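Local coordinates for protein chitin deacetylase (Bombyx mori, PDB 5ZNT) that hydrolyses the N-acetamido groups of N-acetylglucosamine units in chitin, yielding chitosan and acetate in a zinc-dependent reaction, through the carbohydrate esterase family 4 catalytic domain present here, at residues A115-W120 and Q157-E162; I172-S177 and V212-D217; N178-P183 and N261-G266. One frame throughout, in Å; residues are numbered along the deposited sequence.

Interaction 1: residues A115-W120 and Q157-E162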
ATOM      1  N   ALA A 115      -4.504  17.463  11.465  1.00 38.01           N
ATOM      2  CA  ALA A 115      -3.715  16.932  12.570  1.00 28.20           C
ATOM      3  C   ALA A 115      -2.317  17.535  12.604  1.00 27.41           C
ATOM      4  O   ALA A 115      -1.699  17.787  11.567  1.00 28.59           O
ATOM      5  CB  ALA A 115      -3.614  15.405  12.475  1.00 28.59           C
ATOM      6  N   THR A 116      -1.808  17.739  13.818  1.00 24.33           N
ATOM      7  CA  THR A 116      -0.438  18.190  14.042  1.00 27.67           C
ATOM      8  C   THR A 116       0.572  17.116  13.640  1.00 27.12           C
ATOM      9  O   THR A 116       0.237  15.941  13.450  1.00 26.02           O
ATOM     10  CB  THR A 116      -0.200  18.510  15.520  1.00 33.96           C
ATOM     11  OG1 THR A 116      -0.441  17.321  16.290  1.00 29.75           O
ATOM     12  CG2 THR A 116      -1.116  19.633  16.001  1.00 29.37           C
ATOM     13  N   VAL A 117       1.837  17.540  13.545  1.00 21.44           N
ATOM     14  CA  VAL A 117       2.938  16.603  13.334  1.00 27.71           C
ATOM     15  C   VAL A 117       2.938  15.532  14.419  1.00 29.76           C
ATOM     16  O   VAL A 117       3.123  14.340  14.141  1.00 23.93           O
ATOM     17  CB  VAL A 117       4.273  17.369  13.295  1.00 27.66           C
ATOM     18  CG1 VAL A 117       5.464  16.421  13.367  1.00 27.16           C
ATOM     19  CG2 VAL A 117       4.333  18.238  12.034  1.00 31.24           C
ATOM     20  N   ASP A 118       2.715  15.938  15.671  1.00 29.86           N
ATOM     21  CA  ASP A 118       2.738  14.975  16.766  1.00 23.53           C
ATOM     22  C   ASP A 118       1.574  13.990  16.667  1.00 22.96           C
ATOM     23  O   ASP A 118       1.753  12.797  16.930  1.00 24.87           O
ATOM     24  CB  ASP A 118       2.739  15.715  18.102  1.00 27.75           C
ATOM     25  CG  ASP A 118       2.783  14.770  19.295  1.00 39.53           C
ATOM     26  OD1 ASP A 118       3.797  14.048  19.443  1.00 42.04           O
ATOM     27  OD2 ASP A 118       1.809  14.764  20.085  1.00 48.21           O
ATOM     28  N   ASP A 119       0.382  14.465  16.284  1.00 24.19           N
ATOM     29  CA  ASP A 119      -0.754  13.569  16.078  1.00 24.63           C
ATOM     30  C   ASP A 119      -0.432  12.514  15.019  1.00 23.99           C
ATOM     31  O   ASP A 119      -0.695  11.321  15.210  1.00 20.81           O
ATOM     32  CB  ASP A 119      -1.997  14.346  15.632  1.00 28.71           C
ATOM     33  CG  ASP A 119      -2.645  15.187  16.738  1.00 40.03           C
ATOM     34  OD1 ASP A 119      -2.568  14.838  17.939  1.00 34.94           O
ATOM     35  OD2 ASP A 119      -3.265  16.214  16.364  1.00 39.17           O
ATOM     36  N   TRP A 120       0.104  12.952  13.875  1.00 20.97           N
ATOM     37  CA  TRP A 120       0.481  12.010  12.825  1.00 20.76           C
ATOM     38  C   TRP A 120       1.504  11.012  13.341  1.00 22.34           C
ATOM     39  O   TRP A 120       1.443   9.823  13.006  1.00 22.47           O
ATOM     40  CB  TRP A 120       1.040  12.760  11.608  1.00 20.38           C
ATOM     41  CG  TRP A 120      -0.033  13.275  10.726  1.00 21.94           C
ATOM     42  CD1 TRP A 120      -0.535  14.561  10.685  1.00 24.79           C
ATOM     43  CD2 TRP A 120      -0.768  12.525   9.761  1.00 21.64           C
ATOM     44  NE1 TRP A 120      -1.536  14.646   9.745  1.00 24.42           N
ATOM     45  CE2 TRP A 120      -1.713  13.409   9.173  1.00 26.30           C
ATOM     46  CE3 TRP A 120      -0.738  11.181   9.342  1.00 18.92           C
ATOM     47  CZ2 TRP A 120      -2.596  13.000   8.177  1.00 22.92           C
ATOM     48  CZ3 TRP A 120      -1.613  10.778   8.346  1.00 20.10           C
ATOM     49  CH2 TRP A 120      -2.531  11.687   7.772  1.00 22.06           C
ATOM     50  N   GLN A 157       1.766  15.758   7.763  1.00 25.80           N
ATOM     51  CA  GLN A 157       1.948  14.317   7.575  1.00 20.17           C
ATOM     52  C   GLN A 157       3.351  14.014   7.087  1.00 26.03           C
ATOM     53  O   GLN A 157       4.030  13.122   7.607  1.00 21.85           O
ATOM     54  CB  GLN A 157       0.915  13.762   6.593  1.00 22.59           C
ATOM     55  CG  GLN A 157       1.191  12.271   6.227  1.00 21.94           C
ATOM     56  CD  GLN A 157       0.219  11.704   5.206  1.00 25.38           C
ATOM     57  OE1 GLN A 157      -0.709  12.389   4.778  1.00 24.78           O
ATOM     58  NE2 GLN A 157       0.433  10.437   4.808  1.00 22.15           N
ATOM     59  N   PHE A 158       3.826  14.789   6.102  1.00 25.01           N
ATOM     60  CA  PHE A 158       5.104  14.481   5.485  1.00 21.74           C
ATOM     61  C   PHE A 158       6.270  14.960   6.330  1.00 23.28           C
ATOM     62  O   PHE A 158       7.318  14.308   6.333  1.00 23.73           O
ATOM     63  CB  PHE A 158       5.133  15.056   4.059  1.00 28.17           C
ATOM     64  CG  PHE A 158       4.223  14.321   3.131  1.00 20.93           C
ATOM     65  CD1 PHE A 158       2.856  14.543   3.159  1.00 23.37           C
ATOM     66  CD2 PHE A 158       4.723  13.324   2.298  1.00 26.00           C
ATOM     67  CE1 PHE A 158       2.003  13.829   2.347  1.00 21.86           C
ATOM     68  CE2 PHE A 158       3.875  12.599   1.482  1.00 22.62           C
ATOM     69  CZ  PHE A 158       2.519  12.858   1.498  1.00 24.25           C
ATOM     70  N   THR A 159       6.110  16.066   7.074  1.00 21.73           N
ATOM     71  CA  THR A 159       7.114  16.405   8.078  1.00 27.65           C
ATOM     72  C   THR A 159       7.288  15.254   9.070  1.00 25.11           C
ATOM     73  O   THR A 159       8.410  14.829   9.362  1.00 21.55           O
ATOM     74  CB  THR A 159       6.727  17.697   8.808  1.00 32.95           C
ATOM     75  OG1 THR A 159       6.604  18.768   7.859  1.00 30.10           O
ATOM     76  CG2 THR A 159       7.793  18.058   9.857  1.00 32.79           C
ATOM     77  N   MET A 160       6.175  14.719   9.574  1.00 25.46           N
ATOM     78  CA  MET A 160       6.264  13.558  10.457  1.00 25.41           C
ATOM     79  C   MET A 160       7.015  12.420   9.777  1.00 20.79           C
ATOM     80  O   MET A 160       7.931  11.827  10.358  1.00 24.67           O
ATOM     81  CB  MET A 160       4.860  13.102  10.878  1.00 17.99           C
ATOM     82  CG  MET A 160       4.848  11.850  11.786  1.00 20.51           C
ATOM     83  SD  MET A 160       4.994  10.287  10.879  1.00 22.24           S
ATOM     84  CE  MET A 160       3.416  10.189  10.040  1.00 18.44           C
ATOM     85  N   MET A 161       6.638  12.092   8.545  1.00 23.96           N
ATOM     86  CA  MET A 161       7.208  10.895   7.927  1.00 22.70           C
ATOM     87  C   MET A 161       8.703  11.044   7.723  1.00 23.26           C
ATOM     88  O   MET A 161       9.457  10.070   7.864  1.00 23.21           O
ATOM     89  CB  MET A 161       6.498  10.603   6.606  1.00 22.59           C
ATOM     90  CG  MET A 161       5.051  10.169   6.827  1.00 20.05           C
ATOM     91  SD  MET A 161       4.203   9.763   5.306  1.00 23.09           S
ATOM     92  CE  MET A 161       5.191   8.386   4.730  1.00 19.25           C
ATOM     93  N   GLU A 162       9.161  12.256   7.417  1.00 24.67           N
ATOM     94  CA  GLU A 162      10.600  12.447   7.282  1.00 24.85           C
ATOM     95  C   GLU A 162      11.291  12.328   8.636  1.00 22.74           C
ATOM     96  O   GLU A 162      12.306  11.638   8.760  1.00 25.98           O
ATOM     97  CB  GLU A 162      10.913  13.793   6.620  1.00 26.58           C
ATOM     98  CG  GLU A 162      12.412  13.962   6.387  1.00 35.68           C
ATOM     99  CD  GLU A 162      12.787  15.156   5.505  1.00 36.15           C
ATOM    100  OE1 GLU A 162      11.899  15.784   4.877  1.00 28.77           O
ATOM    101  OE2 GLU A 162      13.997  15.457   5.454  1.00 35.75           O
TER
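A helix-helix contact within the polysaccharide deacetylase domain forms where Trp-120, in the first turn of helix 117-134, lays its indole against Gln-157 of helix 154-163. Gln-157 CB stands over the six-membered ring in a CH-pi contact, 3.8 Å from its centroid and 13° off the normal. With CG anti to the backbone N (chi1 173°) and the chain extended beyond it, the rest of the side chain follows the same ring face. The terminal amide finishes nearly parallel to the indole, the planes 8° apart, and OE1 comes to 3.6 Å from Trp-120 CH2. The oxygen is hydrogen-bonded to Gly-153 N, which probably helps hold the amide against the ring. Ala-115 O lies at the indole edge, in its plane.

Met-160 packs beside the base of the same tryptophan. Its chain folds back at chi2 and chi3 and brings CE to 3.8 Å from Trp-120 CB and 3.6 Å from Trp-120 O, oblique to the ring. Farther out, Val-117 splits its two methyls: CG1 meets Met-160 CB at 4.2 Å, while CG2 meets Thr-159 CB at 4.1 Å.

The start of helix 117-134 is fixed by Thr-116 and Asp-119. Asp-119 N donates to Thr-116 OG1 at 3.0 Å, and Asp-119 OD2 accepts a weak bond from Thr-116 N. The side chain of Trp-120 is about 12 Å from the zinc ion, outside the metal's first shell. This is helix-helix packing without a hydrogen bond across it, built on CH-pi and methionine contacts next to a capping box.

Interaction 2: residues I172-S177 and V212-D217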
ATOM      1  N   ILE A 172      -1.893   9.920  -1.421  1.00 20.94           N
ATOM      2  CA  ILE A 172      -2.246  10.959  -2.381  1.00 23.55           C
ATOM      3  C   ILE A 172      -2.832  10.316  -3.627  1.00 21.76           C
ATOM      4  O   ILE A 172      -2.237   9.401  -4.206  1.00 22.11           O
ATOM      5  CB  ILE A 172      -1.015  11.811  -2.714  1.00 23.82           C
ATOM      6  CG1 ILE A 172      -0.602  12.587  -1.462  1.00 19.04           C
ATOM      7  CG2 ILE A 172      -1.320  12.756  -3.912  1.00 22.29           C
ATOM      8  CD1 ILE A 172       0.714  13.315  -1.623  1.00 20.77           C
ATOM      9  N   THR A 173      -4.017  10.763  -4.026  1.00 20.83           N
ATOM     10  CA  THR A 173      -4.675  10.261  -5.225  1.00 21.32           C
ATOM     11  C   THR A 173      -4.353  11.161  -6.418  1.00 28.68           C
ATOM     12  O   THR A 173      -4.296  12.386  -6.282  1.00 24.48           O
ATOM     13  CB  THR A 173      -6.188  10.190  -5.006  1.00 27.38           C
ATOM     14  OG1 THR A 173      -6.477   9.237  -3.954  1.00 29.25           O
ATOM     15  CG2 THR A 173      -6.854   9.760  -6.251  1.00 28.44           C
ATOM     16  N   ALA A 174      -4.113  10.549  -7.584  1.00 27.28           N
ATOM     17  CA  ALA A 174      -3.954  11.324  -8.808  1.00 27.01           C
ATOM     18  C   ALA A 174      -5.182  11.146  -9.672  1.00 25.70           C
ATOM     19  O   ALA A 174      -5.603  10.008  -9.895  1.00 26.69           O
ATOM     20  CB  ALA A 174      -2.701  10.895  -9.590  1.00 27.71           C
ATOM     21  N   PRO A 175      -5.795  12.219 -10.167  1.00 28.48           N
ATOM     22  CA  PRO A 175      -7.001  12.047 -10.979  1.00 26.98           C
ATOM     23  C   PRO A 175      -6.711  11.200 -12.208  1.00 23.81           C
ATOM     24  O   PRO A 175      -5.587  11.185 -12.721  1.00 21.76           O
ATOM     25  CB  PRO A 175      -7.392  13.488 -11.366  1.00 31.52           C
ATOM     26  CG  PRO A 175      -6.160  14.267 -11.244  1.00 36.11           C
ATOM     27  CD  PRO A 175      -5.370  13.626 -10.094  1.00 35.86           C
ATOM     28  N   LEU A 176      -7.734  10.465 -12.638  1.00 25.90           N
ATOM     29  CA  LEU A 176      -7.681   9.662 -13.855  1.00 29.47           C
ATOM     30  C   LEU A 176      -7.033  10.453 -14.981  1.00 33.57           C
ATOM     31  O   LEU A 176      -7.451  11.575 -15.289  1.00 27.84           O
ATOM     32  CB  LEU A 176      -9.092   9.235 -14.247  1.00 25.50           C
ATOM     33  CG  LEU A 176      -9.180   8.408 -15.532  1.00 30.01           C
ATOM     34  CD1 LEU A 176      -8.397   7.109 -15.399  1.00 31.71           C
ATOM     35  CD2 LEU A 176     -10.615   8.133 -15.947  1.00 27.54           C
ATOM     36  N   SER A 177      -5.961   9.888 -15.528  1.00 29.91           N
ATOM     37  CA  SER A 177      -5.078  10.532 -16.484  1.00 30.08           C
ATOM     38  C   SER A 177      -4.602   9.471 -17.458  1.00 34.82           C
ATOM     39  O   SER A 177      -4.478   8.299 -17.094  1.00 28.00           O
ATOM     40  CB  SER A 177      -3.832  11.154 -15.826  1.00 29.96           C
ATOM     41  OG  SER A 177      -4.147  12.229 -14.960  1.00 48.44           O
ATOM     42  N   VAL A 212       1.974   7.014  -5.597  1.00 20.99           N
ATOM     43  CA  VAL A 212       0.758   7.742  -5.919  1.00 15.79           C
ATOM     44  C   VAL A 212      -0.340   6.768  -6.306  1.00 20.47           C
ATOM     45  O   VAL A 212      -0.091   5.717  -6.916  1.00 22.76           O
ATOM     46  CB  VAL A 212       1.042   8.770  -7.036  1.00 22.60           C
ATOM     47  CG1 VAL A 212       1.529   8.080  -8.332  1.00 17.75           C
ATOM     48  CG2 VAL A 212      -0.169   9.652  -7.304  1.00 20.60           C
ATOM     49  N   MET A 213      -1.567   7.100  -5.928  1.00 19.83           N
ATOM     50  CA  MET A 213      -2.724   6.242  -6.163  1.00 19.86           C
ATOM     51  C   MET A 213      -3.447   6.789  -7.391  1.00 26.23           C
ATOM     52  O   MET A 213      -4.284   7.683  -7.291  1.00 21.85           O
ATOM     53  CB  MET A 213      -3.630   6.199  -4.931  1.00 18.81           C
ATOM     54  CG  MET A 213      -2.932   5.621  -3.677  1.00 20.36           C
ATOM     55  SD  MET A 213      -3.968   5.704  -2.168  1.00 21.04           S
ATOM     56  CE  MET A 213      -5.214   4.478  -2.501  1.00 16.82           C
ATOM     57  N   ASN A 214      -3.104   6.245  -8.564  1.00 22.43           N
ATOM     58  CA  ASN A 214      -3.802   6.617  -9.791  1.00 25.06           C
ATOM     59  C   ASN A 214      -5.239   6.141  -9.734  1.00 25.85           C
ATOM     60  O   ASN A 214      -5.500   4.966  -9.468  1.00 24.48           O
ATOM     61  CB  ASN A 214      -3.121   5.996 -11.011  1.00 18.18           C
ATOM     62  CG  ASN A 214      -1.792   6.618 -11.316  1.00 23.15           C
ATOM     63  OD1 ASN A 214      -1.725   7.743 -11.812  1.00 25.96           O
ATOM     64  ND2 ASN A 214      -0.712   5.888 -11.035  1.00 22.62           N
ATOM     65  N   GLU A 215      -6.181   7.039 -10.019  1.00 19.30           N
ATOM     66  CA  GLU A 215      -7.560   6.600 -10.157  1.00 23.32           C
ATOM     67  C   GLU A 215      -7.681   5.629 -11.323  1.00 26.72           C
ATOM     68  O   GLU A 215      -6.965   5.731 -12.318  1.00 28.97           O
ATOM     69  CB  GLU A 215      -8.487   7.789 -10.393  1.00 24.90           C
ATOM     70  CG  GLU A 215      -8.691   8.667  -9.174  1.00 24.67           C
ATOM     71  CD  GLU A 215      -9.741   9.736  -9.441  1.00 31.53           C
ATOM     72  OE1 GLU A 215      -9.847  10.186 -10.607  1.00 27.78           O
ATOM     73  OE2 GLU A 215     -10.454  10.110  -8.498  1.00 28.37           O
ATOM     74  N   LEU A 216      -8.583   4.673 -11.186  1.00 23.31           N
ATOM     75  CA  LEU A 216      -8.872   3.748 -12.263  1.00 23.83           C
ATOM     76  C   LEU A 216     -10.100   4.244 -13.028  1.00 28.95           C
ATOM     77  O   LEU A 216     -10.937   4.968 -12.485  1.00 23.05           O
ATOM     78  CB  LEU A 216      -9.101   2.333 -11.723  1.00 25.03           C
ATOM     79  CG  LEU A 216      -7.869   1.418 -11.498  1.00 29.73           C
ATOM     80  CD1 LEU A 216      -6.695   2.113 -10.894  1.00 33.30           C
ATOM     81  CD2 LEU A 216      -8.257   0.222 -10.626  1.00 32.29           C
ATOM     82  N   ASP A 217     -10.177   3.861 -14.303  1.00 28.25           N
ATOM     83  CA  ASP A 217     -11.264   4.244 -15.206  1.00 26.69           C
ATOM     84  C   ASP A 217     -12.399   3.244 -15.028  1.00 27.10           C
ATOM     85  O   ASP A 217     -12.248   2.055 -15.324  1.00 26.88           O
ATOM     86  CB  ASP A 217     -10.746   4.283 -16.647  1.00 27.62           C
ATOM     87  CG  ASP A 217     -11.806   4.711 -17.674  1.00 32.85           C
ATOM     88  OD1 ASP A 217     -12.983   4.942 -17.328  1.00 30.76           O
ATOM     89  OD2 ASP A 217     -11.432   4.813 -18.857  1.00 34.24           O
TER
HETATM   90  O   HOH W   1      -3.742   8.989 -12.756  1.00 30.97           O
HETATM   91  O   HOH W   2      -5.217   7.128 -14.161  1.00 27.94           O
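The carboxylate of Glu-215 is the flat group facing Leu-176 across this contact: Leu-176 N reaches OE1 at 2.9 Å, on its anti side and 23° out of the carboxylate plane. Pro-175 CA also lies near OE1, while the other oxygen, OE2, is bonded to His-195 NE2, so both ends of the group are held. Glu-215 CG, anti to the carbonyl carbon (chi1 -72°), meets Thr-173 CG2 at 3.6 Å with the two side chains roughly perpendicular, and the extended remainder takes the carboxylate to Leu-176. The side chain of Asn-214 leaves its strand on the face that Ala-174 shares. Its OD1 accepts from Leu-181 N, and water 1 lies within hydrogen-bonding distance of both OD1 and Pro-175 O.

Between these groups the backbones pair in parallel. Met-213 N donates to Ile-172 O at 3.0 Å. Ala-174 N then bonds to Met-213 O at 2.9 Å, and Glu-215 N returns to Ala-174 O at 3.0 Å. Val-212 CG2 reaches Ala-174 CB at 3.6 Å.

Beyond Ala-174 the backbone-to-backbone bonds give way to the side-chain bond from Glu-215 to the amide of Leu-176. Water 2 lies between Glu-215 O and Ser-177 N, within hydrogen-bonding distance of both. Leu-176 CD1 and CD2 lie against Asp-217 CB, each at 3.9 Å. The carboxylate of Asp-217 turns elsewhere, forming a salt bridge with Arg-219 and a hydrogen bond with His-252. Staggered bonds that straddle Thr-173 on one strand and Asn-214 on the other are the signature of a short parallel beta ladder, here the pairing of strands 173-174 and 209-214 in the mixed sheet.

Interaction 3: residues N178-P183 and N261-G266. Unlike the reference sequence in segment 178-183: Pro-180 (reference Arg), Trp-182 (reference Cys).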
ATOM      1  N   ASN A 178      -4.311   9.892 -18.686  1.00 28.46           N
ATOM      2  CA  ASN A 178      -3.672   9.025 -19.678  1.00 30.45           C
ATOM      3  C   ASN A 178      -2.491   9.761 -20.293  1.00 33.42           C
ATOM      4  O   ASN A 178      -2.688  10.790 -20.970  1.00 37.05           O
ATOM      5  CB  ASN A 178      -4.669   8.589 -20.741  1.00 29.41           C
ATOM      6  CG  ASN A 178      -5.714   7.664 -20.184  1.00 34.13           C
ATOM      7  OD1 ASN A 178      -5.411   6.530 -19.796  1.00 31.40           O
ATOM      8  ND2 ASN A 178      -6.951   8.138 -20.115  1.00 32.31           N
ATOM      9  N   PRO A 179      -1.258   9.301 -20.069  1.00 29.62           N
ATOM     10  CA  PRO A 179      -0.992   8.087 -19.287  1.00 25.61           C
ATOM     11  C   PRO A 179      -1.105   8.310 -17.764  1.00 29.53           C
ATOM     12  O   PRO A 179      -1.128   9.467 -17.324  1.00 24.19           O
ATOM     13  CB  PRO A 179       0.440   7.728 -19.694  1.00 28.54           C
ATOM     14  CG  PRO A 179       1.077   9.038 -20.027  1.00 30.17           C
ATOM     15  CD  PRO A 179      -0.023   9.922 -20.582  1.00 31.18           C
ATOM     16  N   PRO A 180      -1.208   7.226 -16.994  1.00 28.10           N
ATOM     17  CA  PRO A 180      -1.160   7.346 -15.523  1.00 23.38           C
ATOM     18  C   PRO A 180       0.239   7.727 -15.064  1.00 28.18           C
ATOM     19  O   PRO A 180       1.186   7.802 -15.853  1.00 26.19           O
ATOM     20  CB  PRO A 180      -1.555   5.949 -15.035  1.00 23.26           C
ATOM     21  CG  PRO A 180      -1.120   5.033 -16.170  1.00 24.91           C
ATOM     22  CD  PRO A 180      -1.393   5.830 -17.436  1.00 25.47           C
ATOM     23  N   LEU A 181       0.377   7.957 -13.753  1.00 23.39           N
ATOM     24  CA  LEU A 181       1.595   8.545 -13.202  1.00 20.91           C
ATOM     25  C   LEU A 181       2.464   7.486 -12.532  1.00 23.88           C
ATOM     26  O   LEU A 181       1.953   6.551 -11.906  1.00 22.40           O
ATOM     27  CB  LEU A 181       1.258   9.657 -12.198  1.00 22.87           C
ATOM     28  CG  LEU A 181       1.010  11.070 -12.747  1.00 32.37           C
ATOM     29  CD1 LEU A 181      -0.108  11.083 -13.773  1.00 32.16           C
ATOM     30  CD2 LEU A 181       0.698  12.061 -11.622  1.00 30.45           C
ATOM     31  N   TRP A 182       3.785   7.631 -12.684  1.00 19.06           N
ATOM     32  CA  TRP A 182       4.775   6.879 -11.931  1.00 24.75           C
ATOM     33  C   TRP A 182       4.896   7.467 -10.521  1.00 25.49           C
ATOM     34  O   TRP A 182       4.592   8.648 -10.310  1.00 22.34           O
ATOM     35  CB  TRP A 182       6.139   6.934 -12.636  1.00 23.34           C
ATOM     36  CG  TRP A 182       6.243   5.935 -13.750  1.00 25.05           C
ATOM     37  CD1 TRP A 182       5.720   6.047 -15.021  1.00 27.93           C
ATOM     38  CD2 TRP A 182       6.874   4.648 -13.685  1.00 21.28           C
ATOM     39  NE1 TRP A 182       6.005   4.904 -15.747  1.00 23.43           N
ATOM     40  CE2 TRP A 182       6.720   4.041 -14.952  1.00 21.25           C
ATOM     41  CE3 TRP A 182       7.588   3.966 -12.684  1.00 21.33           C
ATOM     42  CZ2 TRP A 182       7.219   2.771 -15.235  1.00 23.91           C
ATOM     43  CZ3 TRP A 182       8.080   2.698 -12.968  1.00 22.78           C
ATOM     44  CH2 TRP A 182       7.901   2.120 -14.237  1.00 23.48           C
ATOM     45  N   PRO A 183       5.343   6.671  -9.543  1.00 25.90           N
ATOM     46  CA  PRO A 183       5.660   7.241  -8.222  1.00 21.11           C
ATOM     47  C   PRO A 183       6.619   8.412  -8.369  1.00 27.63           C
ATOM     48  O   PRO A 183       7.338   8.530  -9.368  1.00 28.72           O
ATOM     49  CB  PRO A 183       6.321   6.080  -7.464  1.00 19.08           C
ATOM     50  CG  PRO A 183       5.759   4.843  -8.111  1.00 24.26           C
ATOM     51  CD  PRO A 183       5.537   5.207  -9.584  1.00 21.46           C
ATOM     52  N   ASN A 261       2.692   4.123 -20.547  1.00 24.33           N
ATOM     53  CA  ASN A 261       4.008   4.282 -19.944  1.00 26.26           C
ATOM     54  C   ASN A 261       4.343   3.185 -18.932  1.00 23.85           C
ATOM     55  O   ASN A 261       5.363   3.287 -18.240  1.00 25.38           O
ATOM     56  CB  ASN A 261       4.114   5.659 -19.282  1.00 26.50           C
ATOM     57  CG  ASN A 261       3.112   5.840 -18.159  1.00 26.74           C
ATOM     58  OD1 ASN A 261       2.188   5.035 -18.006  1.00 27.79           O
ATOM     59  ND2 ASN A 261       3.268   6.910 -17.383  1.00 25.68           N
ATOM     60  N   ARG A 262       3.520   2.148 -18.834  1.00 24.53           N
ATOM     61  CA  ARG A 262       3.730   1.048 -17.878  1.00 27.90           C
ATOM     62  C   ARG A 262       3.920   1.542 -16.442  1.00 21.76           C
ATOM     63  O   ARG A 262       4.688   0.961 -15.667  1.00 24.38           O
ATOM     64  CB  ARG A 262       4.908   0.169 -18.293  1.00 25.07           C
ATOM     65  CG  ARG A 262       4.700  -0.408 -19.681  1.00 28.63           C
ATOM     66  CD  ARG A 262       4.999  -1.860 -19.731  1.00 27.86           C
ATOM     67  NE  ARG A 262       4.568  -2.414 -21.008  1.00 32.28           N
ATOM     68  CZ  ARG A 262       5.240  -3.350 -21.666  1.00 34.40           C
ATOM     69  NH1 ARG A 262       6.367  -3.833 -21.147  1.00 27.02           N
ATOM     70  NH2 ARG A 262       4.786  -3.801 -22.837  1.00 30.68           N
ATOM     71  N   ALA A 263       3.230   2.615 -16.074  1.00 23.44           N
ATOM     72  CA  ALA A 263       3.246   3.037 -14.681  1.00 25.60           C
ATOM     73  C   ALA A 263       2.703   1.901 -13.816  1.00 18.59           C
ATOM     74  O   ALA A 263       1.759   1.214 -14.221  1.00 22.39           O
ATOM     75  CB  ALA A 263       2.402   4.299 -14.488  1.00 22.20           C
ATOM     76  N   PRO A 264       3.291   1.652 -12.650  1.00 22.98           N
ATOM     77  CA  PRO A 264       2.738   0.633 -11.751  1.00 20.23           C
ATOM     78  C   PRO A 264       1.233   0.802 -11.595  1.00 19.69           C
ATOM     79  O   PRO A 264       0.717   1.918 -11.472  1.00 24.56           O
ATOM     80  CB  PRO A 264       3.491   0.871 -10.437  1.00 18.81           C
ATOM     81  CG  PRO A 264       4.851   1.415 -10.890  1.00 18.43           C
ATOM     82  CD  PRO A 264       4.517   2.285 -12.125  1.00 19.10           C
ATOM     83  N   LEU A 265       0.521  -0.307 -11.698  1.00 18.45           N
ATOM     84  CA  LEU A 265      -0.929  -0.317 -11.568  1.00 21.05           C
ATOM     85  C   LEU A 265      -1.298  -0.695 -10.131  1.00 24.91           C
ATOM     86  O   LEU A 265      -0.942  -1.779  -9.658  1.00 20.41           O
ATOM     87  CB  LEU A 265      -1.532  -1.323 -12.540  1.00 19.66           C
ATOM     88  CG  LEU A 265      -3.007  -1.701 -12.372  1.00 20.39           C
ATOM     89  CD1 LEU A 265      -3.917  -0.536 -12.713  1.00 22.20           C
ATOM     90  CD2 LEU A 265      -3.339  -2.911 -13.242  1.00 21.66           C
ATOM     91  N   GLY A 266      -2.029   0.184  -9.438  1.00 22.37           N
ATOM     92  CA  GLY A 266      -2.405  -0.064  -8.056  1.00 20.43           C
ATOM     93  C   GLY A 266      -3.800  -0.591  -7.964  1.00 18.85           C
ATOM     94  O   GLY A 266      -4.762   0.062  -8.380  1.00 20.47           O
TER
HETATM   95  O   HOH W   3       2.263   4.253 -10.360  1.00 18.41           O
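Trp-182 and Ala-263 mark the closest backbone approach, CA to CA 5.0 Å, between two chain segments whose directions differ by 43° and which share no backbone-to-backbone hydrogen bond. The indole of Trp-182 does most of the joining. Over one face, Pro-264 CD sits 3.6 Å from the centroid of the six-membered ring, and Ala-263 CA sits 3.7 Å from that of the five-membered ring. At the edge, NE1 donates to Asn-261 O at 3.0 Å; the oxygen lies in the ring plane, although the donor stands above the carbonyl plane.

Asn-261 is turned with CG between its backbone N and carbonyl carbon (chi1 62°). This sends ND2 to Pro-180 O at 2.7 Å, and the same nitrogen also bonds to Thr-25 O. OD1 closes an Asx turn by accepting from Ala-263 N at 3.3 Å. Pro-179, after a cis peptide bond, rests CB on the Asn-261 amide. Water 3 joins Leu-181 O to Pro-264 O.

With few main-chain donors in these proline-rich segments, side-chain N-H groups and a water make the bonds across and satisfy the carbonyls of Pro-180, Leu-181, Asn-261 and Pro-264.

Overall arrangement
All three contacts are largely buried, but they join different elements. Interaction 1 pairs two helices by van der Waals and CH-pi contacts, without a hydrogen bond across; interaction 2 is sheet pairing through main-chain bonds; interaction 3 joins loops through side-chain amide and indole donors. Interactions 2 and 3 are neighbours, their centres about 9 Å apart: residues 172-177 run directly into 178-183, and Asn-214 OD1 ties the second strand to that loop. Leu-216 CD1 also packs on Gly-266 O, at the start of strand 265-270 in the parallel sheet. Interaction 1 lies farther out from the chain's centre and touches interaction 2 where Phe-158 CZ meets Ile-172 CD1.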